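PDB 6NV6: glutathione S-transferase from Xanthomonas axonopodis pv. citri, which probably conjugates the thiol of glutathione to electrophilic substrates, as a theta-class transferase that binds glutathione. Local coordinates for residues S13-E24 / F158-F168. Residues are numbered along the deposited sequence; the frame is centred on the assembly and turned at random.
Sequences SNVRKALWCAEE and FAMGDIPLGSF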
loop_
_atom_site.group_PDB
_atom_site.type_symbol
_atom_site.label_atom_id
_atom_site.label_comp_id
_atom_site.label_asym_id
_atom_site.label_seq_id
_atom_site.Cartn_x
_atom_site.Cartn_y
_atom_site.Cartn_z
ATOM N N SER A 13 6.672 1.727 -1.678
ATOM C CA SER A 13 5.315 1.314 -1.323
ATOM C C SER A 13 4.302 1.750 -2.375
ATOM O O SER A 13 3.306 1.054 -2.623
ATOM C CB SER A 13 4.945 1.886 0.058
ATOM O OG SER A 13 5.574 1.169 1.116
ATOM N N ASN A 14 4.549 2.899 -2.997
ATOM C CA ASN A 14 3.673 3.364 -4.060
ATOM C C ASN A 14 3.763 2.455 -5.279
ATOM O O ASN A 14 2.741 2.124 -5.893
ATOM C CB ASN A 14 4.030 4.799 -4.422
ATOM C CG ASN A 14 3.520 5.799 -3.406
ATOM O OD1 ASN A 14 2.570 5.524 -2.679
ATOM N ND2 ASN A 14 4.138 6.970 -3.359
ATOM N N VAL A 15 4.977 2.026 -5.631
ATOM C CA VAL A 15 5.143 1.107 -6.746
ATOM C C VAL A 15 4.576 -0.261 -6.378
ATOM O O VAL A 15 3.964 -0.943 -7.211
ATOM C CB VAL A 15 6.634 1.049 -7.143
ATOM C CG1 VAL A 15 6.876 0.047 -8.271
ATOM C CG2 VAL A 15 7.159 2.446 -7.519
ATOM N N ARG A 16 4.727 -0.665 -5.113
ATOM C CA ARG A 16 4.111 -1.907 -4.661
ATOM C C ARG A 16 2.606 -1.880 -4.877
ATOM O O ARG A 16 2.014 -2.877 -5.306
ATOM C CB ARG A 16 4.414 -2.142 -3.185
ATOM C CG ARG A 16 5.811 -2.639 -2.889
ATOM C CD ARG A 16 6.030 -2.719 -1.378
ATOM N NE ARG A 16 7.352 -3.238 -1.049
ATOM C CZ ARG A 16 8.275 -2.564 -0.371
ATOM N NH1 ARG A 16 8.012 -1.343 0.077
ATOM N NH2 ARG A 16 9.455 -3.122 -0.141
ATOM N N LYS A 17 1.973 -0.744 -4.568
ATOM C CA LYS A 17 0.543 -0.574 -4.805
ATOM C C LYS A 17 0.172 -0.942 -6.228
ATOM O O LYS A 17 -0.839 -1.615 -6.469
ATOM C CB LYS A 17 0.136 0.875 -4.564
ATOM C CG LYS A 17 0.138 1.349 -3.142
ATOM C CD LYS A 17 -0.506 2.711 -3.130
ATOM C CE LYS A 17 0.039 3.604 -2.055
ATOM N NZ LYS A 17 -0.283 4.998 -2.431
ATOM N N ALA A 18 0.977 -0.495 -7.188
ATOM C CA ALA A 18 0.646 -0.720 -8.584
ATOM C C ALA A 18 0.955 -2.151 -9.004
ATOM O O ALA A 18 0.148 -2.776 -9.700
ATOM C CB ALA A 18 1.404 0.280 -9.456
ATOM N N LEU A 19 2.111 -2.687 -8.580
ATOM C CA LEU A 19 2.469 -4.062 -8.926
ATOM C C LEU A 19 1.456 -5.036 -8.360
ATOM O O LEU A 19 0.999 -5.951 -9.058
ATOM C CB LEU A 19 3.865 -4.402 -8.408
ATOM C CG LEU A 19 4.901 -3.448 -8.990
ATOM C CD1 LEU A 19 6.250 -3.567 -8.311
ATOM C CD2 LEU A 19 5.003 -3.650 -10.495
ATOM N N TRP A 20 1.065 -4.828 -7.106
ATOM C CA TRP A 20 0.071 -5.695 -6.493
ATOM C C TRP A 20 -1.250 -5.647 -7.263
ATOM O O TRP A 20 -1.870 -6.688 -7.517
ATOM C CB TRP A 20 -0.111 -5.277 -5.034
ATOM C CG TRP A 20 -1.116 -6.070 -4.277
ATOM C CD1 TRP A 20 -1.655 -7.272 -4.625
ATOM C CD2 TRP A 20 -1.708 -5.707 -3.027
ATOM N NE1 TRP A 20 -2.546 -7.676 -3.674
ATOM C CE2 TRP A 20 -2.590 -6.738 -2.673
ATOM C CE3 TRP A 20 -1.570 -4.612 -2.169
ATOM C CZ2 TRP A 20 -3.345 -6.706 -1.486
ATOM C CZ3 TRP A 20 -2.309 -4.584 -0.990
ATOM C CH2 TRP A 20 -3.188 -5.617 -0.662
ATOM N N CYS A 21 -1.695 -4.448 -7.645
ATOM C CA CYS A 21 -2.933 -4.323 -8.407
ATOM C C CYS A 21 -2.826 -4.997 -9.773
ATOM O O CYS A 21 -3.719 -5.757 -10.179
ATOM C CB CYS A 21 -3.298 -2.851 -8.557
ATOM S SG CYS A 21 -4.984 -2.647 -9.092
ATOM N N ALA A 22 -1.745 -4.715 -10.501
ATOM C CA ALA A 22 -1.486 -5.445 -11.733
ATOM C C ALA A 22 -1.609 -6.946 -11.504
ATOM O O ALA A 22 -2.369 -7.635 -12.197
ATOM C CB ALA A 22 -0.099 -5.091 -12.259
ATOM N N GLU A 23 -0.892 -7.456 -10.497
ATOM C CA GLU A 23 -0.895 -8.887 -10.213
ATOM C C GLU A 23 -2.300 -9.396 -9.898
ATOM O O GLU A 23 -2.714 -10.441 -10.408
ATOM C CB GLU A 23 0.069 -9.189 -9.071
ATOM C CG GLU A 23 1.527 -9.029 -9.454
ATOM C CD GLU A 23 2.080 -10.246 -10.185
ATOM O OE1 GLU A 23 1.628 -11.377 -9.883
ATOM O OE2 GLU A 23 2.957 -10.069 -11.067
ATOM N N GLU A 24 -3.056 -8.668 -9.065
ATOM C CA GLU A 24 -4.432 -9.072 -8.766
ATOM C C GLU A 24 -5.272 -9.227 -10.030
ATOM O O GLU A 24 -6.211 -10.026 -10.064
ATOM C CB GLU A 24 -5.111 -8.057 -7.835
ATOM C CG GLU A 24 -4.611 -8.024 -6.391
ATOM C CD GLU A 24 -4.994 -9.254 -5.567
ATOM O OE1 GLU A 24 -5.799 -10.084 -6.041
ATOM O OE2 GLU A 24 -4.484 -9.387 -4.434
ATOM N N PHE A 158 -12.377 -8.122 0.367
ATOM C CA PHE A 158 -11.219 -7.392 -0.129
ATOM C C PHE A 158 -11.536 -6.695 -1.457
ATOM O O PHE A 158 -12.288 -7.206 -2.290
ATOM C CB PHE A 158 -10.056 -8.382 -0.276
ATOM C CG PHE A 158 -8.895 -7.875 -1.081
ATOM C CD1 PHE A 158 -8.876 -8.018 -2.451
ATOM C CD2 PHE A 158 -7.788 -7.316 -0.455
ATOM C CE1 PHE A 158 -7.790 -7.575 -3.198
ATOM C CE2 PHE A 158 -6.697 -6.870 -1.198
ATOM C CZ PHE A 158 -6.699 -7.003 -2.574
ATOM N N ALA A 159 -10.959 -5.516 -1.651
ATOM C CA ALA A 159 -11.094 -4.777 -2.911
ATOM C C ALA A 159 -9.989 -3.718 -2.958
ATOM O O ALA A 159 -9.103 -3.688 -2.096
ATOM C CB ALA A 159 -12.491 -4.173 -3.051
ATOM N N MET A 160 -10.046 -2.848 -3.971
ATOM C CA MET A 160 -8.989 -1.864 -4.204
ATOM C C MET A 160 -8.702 -1.015 -2.976
ATOM O O MET A 160 -7.567 -0.549 -2.795
ATOM C CB MET A 160 -9.396 -0.965 -5.367
ATOM C CG MET A 160 -10.779 -0.332 -5.160
ATOM S SD MET A 160 -11.166 0.957 -6.354
ATOM C CE MET A 160 -10.323 0.248 -7.743
ATOM N N GLY A 161 -9.719 -0.792 -2.139
ATOM C CA GLY A 161 -9.558 0.065 -0.983
ATOM C C GLY A 161 -8.522 -0.433 0.003
ATOM O O GLY A 161 -7.925 0.363 0.732
ATOM N N ASP A 162 -8.281 -1.742 0.038
ATOM C CA ASP A 162 -7.271 -2.282 0.939
ATOM C C ASP A 162 -5.849 -2.123 0.414
ATOM O O ASP A 162 -4.889 -2.308 1.177
ATOM C CB ASP A 162 -7.535 -3.767 1.193
ATOM C CG ASP A 162 -8.789 -4.008 1.993
ATOM O OD1 ASP A 162 -9.895 -3.997 1.399
ATOM O OD2 ASP A 162 -8.652 -4.224 3.216
ATOM N N ILE A 163 -5.686 -1.782 -0.857
ATOM C CA ILE A 163 -4.397 -1.908 -1.520
ATOM C C ILE A 163 -3.413 -0.818 -1.096
ATOM O O ILE A 163 -2.264 -1.150 -0.781
ATOM C CB ILE A 163 -4.603 -1.949 -3.038
ATOM C CG1 ILE A 163 -5.183 -3.302 -3.435
ATOM C CG2 ILE A 163 -3.298 -1.681 -3.785
ATOM C CD1 ILE A 163 -5.532 -3.407 -4.901
ATOM N N PRO A 164 -3.779 0.474 -1.047
ATOM C CA PRO A 164 -2.767 1.479 -0.653
ATOM C C PRO A 164 -2.208 1.268 0.746
ATOM O O PRO A 164 -0.978 1.169 0.905
ATOM C CB PRO A 164 -3.525 2.804 -0.781
ATOM C CG PRO A 164 -4.579 2.526 -1.780
ATOM C CD PRO A 164 -5.008 1.120 -1.545
ATOM N N LEU A 165 -3.066 1.173 1.774
ATOM C CA LEU A 165 -2.547 0.901 3.118
ATOM C C LEU A 165 -1.921 -0.491 3.219
ATOM O O LEU A 165 -0.944 -0.678 3.956
ATOM C CB LEU A 165 -3.649 1.055 4.162
ATOM C CG LEU A 165 -3.173 0.971 5.612
ATOM C CD1 LEU A 165 -2.158 2.070 5.929
ATOM C CD2 LEU A 165 -4.349 1.038 6.567
ATOM N N GLY A 166 -2.467 -1.475 2.489
ATOM C CA GLY A 166 -1.898 -2.812 2.507
ATOM C C GLY A 166 -0.464 -2.852 2.016
ATOM O O GLY A 166 0.339 -3.661 2.496
ATOM N N SER A 167 -0.113 -1.978 1.070
ATOM C CA SER A 167 1.258 -1.955 0.576
ATOM C C SER A 167 2.206 -1.283 1.561
ATOM O O SER A 167 3.400 -1.608 1.583
ATOM C CB SER A 167 1.317 -1.267 -0.790
ATOM O OG SER A 167 0.259 -1.681 -1.638
ATOM N N PHE A 168 1.705 -0.350 2.374
ATOM C CA PHE A 168 2.537 0.215 3.434
ATOM C C PHE A 168 2.679 -0.749 4.599
ATOM O O PHE A 168 3.767 -0.868 5.179
ATOM C CB PHE A 168 1.951 1.532 3.944
ATOM C CG PHE A 168 2.232 2.715 3.064
ATOM C CD1 PHE A 168 3.403 3.432 3.197
ATOM C CD2 PHE A 168 1.310 3.123 2.113
ATOM C CE1 PHE A 168 3.653 4.533 2.389
ATOM C CE2 PHE A 168 1.559 4.219 1.302
ATOM C CZ PHE A 168 2.741 4.925 1.443
#
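Ser13 lays its CB over one face of the Phe168 ring, a CH-pi contact 3.8 Å from the ring centroid, where the first helix of the thioredoxin-like N-terminal domain meets helix 163-174 of the all-helical C-terminal domain. This interdomain interface belongs to the canonical glutathione transferase fold; here the axes of the two short helical segments come within 8.4 Å of each other and cross at 122°. Asn14 contributes mainly indirectly: its OD1 accepts a hydrogen bond from Lys17 NZ, and two side-chain amide oxygens, of Asn14 and of Asn69 on helix 68-79, hold the ammonium end. Arg16 offers CB to the CB of Ser167, while its guanidinium group runs on to Thr204 in the C-terminal tail. Lys17 is a knob among Ile163, Pro164, Ser167 and Phe168, and its aliphatic chain does the touching: CG lies 3.4 Å from Ser167 OG, CD rests on Pro164 and CE approaches the Phe168 ring obliquely. Ser167 reciprocates as a knob among Ser13, Arg16, Lys17 and Trp20. Its hydroxyl, beside its own backbone N, turns back to bond to Ile163 O, which Ser167 N reaches from the other face of the carbonyl plane. Trp20 swings its indole across the interface with CG anti to the backbone N (chi1 179°). Ile163 CG1 covers one face of the six-membered ring, and Ser167 OG lies at the edge. Farther along the indole, Trp20 CZ2 meets Phe158 CE2 at 3.4 Å, the two ring planes inclined at 39°. Cys21 adds a looser sulfur contact with Ile163 CD1. At Glu24, OE2 is shared between Arg195, in a salt bridge, and the indole, accepting from Trp20 NE1 at 2.7 Å through its anti lone pair.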